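Local coordinates for hypothetical protein DR_0824 (Deinococcus radiodurans, PDB 2IMR) that deaminates aminodeoxyfutalosine to futalosine in menaquinone biosynthesis, using one zinc ion per subunit, at residues A184-E196 against L222-L235. Residues are numbered along the deposited sequence; the frame is centred on the assembly and turned at random.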
loop_
_atom_site.group_PDB
_atom_site.type_symbol
_atom_site.label_atom_id
_atom_site.label_comp_id
_atom_site.label_asym_id
_atom_site.label_seq_id
_atom_site.Cartn_x
_atom_site.Cartn_y
_atom_site.Cartn_z
ATOM N N ALA A 184 20.567 -14.355 9.987
ATOM C CA ALA A 184 19.218 -14.759 9.611
ATOM C C ALA A 184 18.457 -15.614 10.623
ATOM O O ALA A 184 17.343 -15.264 11.015
ATOM C CB ALA A 184 19.247 -15.464 8.254
ATOM N N ASP A 185 19.041 -16.732 11.048
ATOM C CA ASP A 185 18.349 -17.614 11.988
ATOM C C ASP A 185 17.922 -16.924 13.274
ATOM O O ASP A 185 16.777 -17.055 13.705
ATOM C CB ASP A 185 19.210 -18.836 12.336
ATOM C CG ASP A 185 19.428 -19.753 11.152
ATOM O OD1 ASP A 185 18.632 -19.692 10.194
ATOM O OD2 ASP A 185 20.389 -20.550 11.185
ATOM N N GLU A 186 18.838 -16.188 13.889
ATOM C CA GLU A 186 18.512 -15.513 15.135
ATOM C C GLU A 186 17.518 -14.374 14.949
ATOM O O GLU A 186 16.658 -14.162 15.799
ATOM C CB GLU A 186 19.783 -15.015 15.820
ATOM C CG GLU A 186 20.597 -16.132 16.470
ATOM C CD GLU A 186 19.791 -16.941 17.489
ATOM O OE1 GLU A 186 19.326 -16.364 18.503
ATOM O OE2 GLU A 186 19.618 -18.160 17.274
ATOM N N VAL A 187 17.624 -13.635 13.848
ATOM C CA VAL A 187 16.680 -12.545 13.621
ATOM C C VAL A 187 15.288 -13.135 13.424
ATOM O O VAL A 187 14.304 -12.618 13.959
ATOM C CB VAL A 187 17.059 -11.701 12.385
ATOM C CG1 VAL A 187 15.934 -10.722 12.057
ATOM C CG2 VAL A 187 18.346 -10.935 12.664
ATOM N N PHE A 188 15.207 -14.222 12.660
ATOM C CA PHE A 188 13.924 -14.877 12.415
ATOM C C PHE A 188 13.293 -15.353 13.727
ATOM O O PHE A 188 12.106 -15.134 13.975
ATOM C CB PHE A 188 14.100 -16.071 11.467
ATOM C CG PHE A 188 12.861 -16.902 11.320
ATOM C CD1 PHE A 188 11.730 -16.383 10.697
ATOM C CD2 PHE A 188 12.801 -18.183 11.859
ATOM C CE1 PHE A 188 10.555 -17.122 10.618
ATOM C CE2 PHE A 188 11.628 -18.935 11.786
ATOM C CZ PHE A 188 10.502 -18.404 11.165
ATOM N N ALA A 189 14.095 -15.999 14.567
ATOM C CA ALA A 189 13.618 -16.498 15.855
ATOM C C ALA A 189 13.075 -15.365 16.727
ATOM O O ALA A 189 12.040 -15.517 17.384
ATOM C CB ALA A 189 14.747 -17.222 16.576
ATOM N N ALA A 190 13.774 -14.230 16.732
ATOM C CA ALA A 190 13.351 -13.076 17.524
ATOM C C ALA A 190 12.039 -12.512 16.976
ATOM O O ALA A 190 11.150 -12.120 17.737
ATOM C CB ALA A 190 14.437 -12.000 17.502
ATOM N N ALA A 191 11.930 -12.471 15.650
ATOM C CA ALA A 191 10.729 -11.970 14.998
ATOM C C ALA A 191 9.556 -12.911 15.260
ATOM O O ALA A 191 8.450 -12.471 15.570
ATOM C CB ALA A 191 10.964 -11.834 13.499
ATOM N N ARG A 192 9.805 -14.212 15.136
ATOM C CA ARG A 192 8.762 -15.207 15.363
ATOM C C ARG A 192 8.179 -15.090 16.766
ATOM O O ARG A 192 6.966 -15.158 16.943
ATOM C CB ARG A 192 9.310 -16.621 15.150
ATOM C CG ARG A 192 8.266 -17.718 15.341
ATOM C CD ARG A 192 8.848 -19.091 15.039
ATOM N NE ARG A 192 10.036 -19.350 15.846
ATOM C CZ ARG A 192 10.845 -20.394 15.684
ATOM N NH1 ARG A 192 10.598 -21.293 14.735
ATOM N NH2 ARG A 192 11.907 -20.536 16.468
ATOM N N THR A 193 9.043 -14.917 17.763
ATOM C CA THR A 193 8.583 -14.794 19.141
ATOM C C THR A 193 7.577 -13.650 19.276
ATOM O O THR A 193 6.497 -13.833 19.836
ATOM C CB THR A 193 9.766 -14.558 20.108
ATOM O OG1 THR A 193 10.649 -15.687 20.055
ATOM C CG2 THR A 193 9.265 -14.387 21.538
ATOM N N HIS A 194 7.935 -12.472 18.767
ATOM C CA HIS A 194 7.039 -11.314 18.821
ATOM C C HIS A 194 5.723 -11.626 18.107
ATOM O O HIS A 194 4.635 -11.350 18.624
ATOM C CB HIS A 194 7.689 -10.102 18.143
ATOM C CG HIS A 194 8.685 -9.382 18.997
ATOM N ND1 HIS A 194 8.316 -8.601 20.071
ATOM C CD2 HIS A 194 10.034 -9.307 18.923
ATOM C CE1 HIS A 194 9.395 -8.074 20.621
ATOM N NE2 HIS A 194 10.451 -8.486 19.943
ATOM N N LEU A 195 5.835 -12.184 16.905
ATOM C CA LEU A 195 4.670 -12.527 16.102
ATOM C C LEU A 195 3.733 -13.510 16.802
ATOM O O LEU A 195 2.512 -13.334 16.777
ATOM C CB LEU A 195 5.121 -13.100 14.753
ATOM C CG LEU A 195 5.861 -12.095 13.863
ATOM C CD1 LEU A 195 6.464 -12.795 12.661
ATOM C CD2 LEU A 195 4.897 -11.011 13.422
ATOM N N GLU A 196 4.299 -14.536 17.430
ATOM C CA GLU A 196 3.486 -15.529 18.123
ATOM C C GLU A 196 2.728 -14.881 19.274
ATOM O O GLU A 196 1.581 -15.229 19.549
ATOM C CB GLU A 196 4.366 -16.668 18.649
ATOM C CG GLU A 196 5.132 -17.396 17.557
ATOM C CD GLU A 196 5.917 -18.584 18.076
ATOM O OE1 GLU A 196 6.609 -18.442 19.110
ATOM O OE2 GLU A 196 5.850 -19.659 17.443
ATOM N N LEU A 222 17.093 -15.078 5.405
ATOM C CA LEU A 222 16.054 -14.513 6.261
ATOM C C LEU A 222 14.757 -14.283 5.475
ATOM O O LEU A 222 13.660 -14.464 6.004
ATOM C CB LEU A 222 16.539 -13.199 6.883
ATOM C CG LEU A 222 15.552 -12.450 7.792
ATOM C CD1 LEU A 222 15.077 -13.371 8.913
ATOM C CD2 LEU A 222 16.218 -11.207 8.356
ATOM N N MET A 223 14.886 -13.891 4.210
ATOM C CA MET A 223 13.714 -13.648 3.369
ATOM C C MET A 223 12.884 -14.925 3.208
ATOM O O MET A 223 11.655 -14.892 3.300
ATOM C CB MET A 223 14.147 -13.133 1.993
ATOM C CG MET A 223 12.988 -12.812 1.044
ATOM S SD MET A 223 11.983 -11.409 1.595
ATOM C CE MET A 223 12.999 -10.055 1.038
ATOM N N ARG A 224 13.552 -16.048 2.965
ATOM C CA ARG A 224 12.845 -17.314 2.811
ATOM C C ARG A 224 12.270 -17.814 4.128
ATOM O O ARG A 224 11.183 -18.391 4.151
ATOM C CB ARG A 224 13.762 -18.382 2.211
ATOM C CG ARG A 224 13.969 -18.226 0.720
ATOM C CD ARG A 224 14.434 -19.533 0.090
ATOM N NE ARG A 224 13.585 -20.673 0.453
ATOM C CZ ARG A 224 12.255 -20.681 0.393
ATOM N NH1 ARG A 224 11.594 -19.606 -0.014
ATOM N NH2 ARG A 224 11.583 -21.777 0.728
ATOM N N LEU A 225 12.996 -17.607 5.224
ATOM C CA LEU A 225 12.500 -18.032 6.529
ATOM C C LEU A 225 11.216 -17.272 6.822
ATOM O O LEU A 225 10.240 -17.838 7.315
ATOM C CB LEU A 225 13.524 -17.738 7.632
ATOM C CG LEU A 225 14.775 -18.617 7.704
ATOM C CD1 LEU A 225 15.684 -18.139 8.836
ATOM C CD2 LEU A 225 14.360 -20.063 7.929
ATOM N N LEU A 226 11.218 -15.983 6.499
ATOM C CA LEU A 226 10.054 -15.144 6.744
ATOM C C LEU A 226 8.872 -15.489 5.842
ATOM O O LEU A 226 7.746 -15.638 6.325
ATOM C CB LEU A 226 10.416 -13.665 6.566
ATOM C CG LEU A 226 11.451 -13.089 7.541
ATOM C CD1 LEU A 226 11.875 -11.687 7.071
ATOM C CD2 LEU A 226 10.856 -13.045 8.954
ATOM N N SER A 227 9.112 -15.617 4.539
ATOM C CA SER A 227 8.010 -15.920 3.632
ATOM C C SER A 227 7.428 -17.305 3.888
ATOM O O SER A 227 6.208 -17.476 3.856
ATOM C CB SER A 227 8.434 -15.768 2.157
ATOM O OG SER A 227 9.571 -16.543 1.828
ATOM N N ASP A 228 8.285 -18.288 4.154
ATOM C CA ASP A 228 7.803 -19.641 4.431
ATOM C C ASP A 228 6.975 -19.639 5.711
ATOM O O ASP A 228 5.906 -20.251 5.773
ATOM C CB ASP A 228 8.968 -20.626 4.591
ATOM C CG ASP A 228 9.647 -20.958 3.273
ATOM O OD1 ASP A 228 9.132 -20.558 2.210
ATOM O OD2 ASP A 228 10.699 -21.632 3.301
ATOM N N TYR A 229 7.473 -18.951 6.733
ATOM C CA TYR A 229 6.766 -18.869 8.005
ATOM C C TYR A 229 5.389 -18.248 7.808
ATOM O O TYR A 229 4.380 -18.808 8.231
ATOM C CB TYR A 229 7.563 -18.029 9.008
ATOM C CG TYR A 229 6.888 -17.891 10.354
ATOM C CD1 TYR A 229 6.823 -18.970 11.239
ATOM C CD2 TYR A 229 6.296 -16.685 10.741
ATOM C CE1 TYR A 229 6.186 -18.855 12.476
ATOM C CE2 TYR A 229 5.655 -16.560 11.975
ATOM C CZ TYR A 229 5.605 -17.649 12.836
ATOM O OH TYR A 229 4.977 -17.529 14.053
ATOM N N ALA A 230 5.348 -17.092 7.151
ATOM C CA ALA A 230 4.086 -16.395 6.909
ATOM C C ALA A 230 3.114 -17.225 6.075
ATOM O O ALA A 230 1.919 -17.281 6.369
ATOM C CB ALA A 230 4.352 -15.056 6.218
ATOM N N ALA A 231 3.627 -17.853 5.025
ATOM C CA ALA A 231 2.802 -18.679 4.154
ATOM C C ALA A 231 2.183 -19.819 4.960
ATOM O O ALA A 231 0.992 -20.117 4.831
ATOM C CB ALA A 231 3.648 -19.239 3.016
ATOM N N GLY A 232 2.994 -20.437 5.809
ATOM C CA GLY A 232 2.516 -21.539 6.623
ATOM C C GLY A 232 1.549 -21.140 7.720
ATOM O O GLY A 232 0.622 -21.893 8.034
ATOM N N GLU A 233 1.755 -19.962 8.303
ATOM C CA GLU A 233 0.901 -19.475 9.385
ATOM C C GLU A 233 -0.273 -18.632 8.908
ATOM O O GLU A 233 -1.121 -18.234 9.705
ATOM C CB GLU A 233 1.724 -18.650 10.375
ATOM C CG GLU A 233 2.712 -19.457 11.185
ATOM C CD GLU A 233 2.029 -20.512 12.030
ATOM O OE1 GLU A 233 1.169 -20.141 12.857
ATOM O OE2 GLU A 233 2.352 -21.708 11.866
ATOM N N GLY A 234 -0.319 -18.353 7.611
ATOM C CA GLY A 234 -1.398 -17.548 7.073
ATOM C C GLY A 234 -1.250 -16.067 7.382
ATOM O O GLY A 234 -2.246 -15.368 7.555
ATOM N N LEU A 235 -0.012 -15.583 7.461
ATOM C CA LEU A 235 0.233 -14.170 7.743
ATOM C C LEU A 235 0.455 -13.391 6.449
ATOM O O LEU A 235 1.290 -13.764 5.629
ATOM C CB LEU A 235 1.468 -14.006 8.633
ATOM C CG LEU A 235 1.390 -14.476 10.085
ATOM C CD1 LEU A 235 2.760 -14.356 10.722
ATOM C CD2 LEU A 235 0.370 -13.643 10.848
#
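A184 meets L222 where the two helices come nearest, CB to CB at 3.8 Å, and from there they diverge at 31° in the same general direction, a worked case of roughly parallel helix packing on a barrel wall. D185 lays OD1 beside L225 CD1, and OD1 also forms a salt bridge with R221, on the same helix as L225. Two residues on, V187 CG1 touches L222 CD2. F188 is a knob in the hole formed by L222, L225, L226 and Y229; with CG anti to the backbone N (chi1 172°), its ring reaches across the groove. L225 CB makes a CH-pi contact over one face, 4.0 Å from the ring centroid, while L226 CD2 lies at the edge. That edge also faces the Y229 ring in an offset edge-to-face pair, planes at 78°. Y229 returns the knob among F188, R192, L195 and E196: R192 CG and E196 CG each come within 3.5 Å of Y229 OH, and L195 CD1 lies 3.9 Å from Y229 CE2. No hydrogen bond crosses between 184-196 and 222-235; polar links, D185–R221 and R199–E233, flank this apolar interface. Both helices pack on TIM-barrel strands 170-176 and 206-212 through V187, L195, L222 and L226, with helix 285-292 bordering M223 and R224.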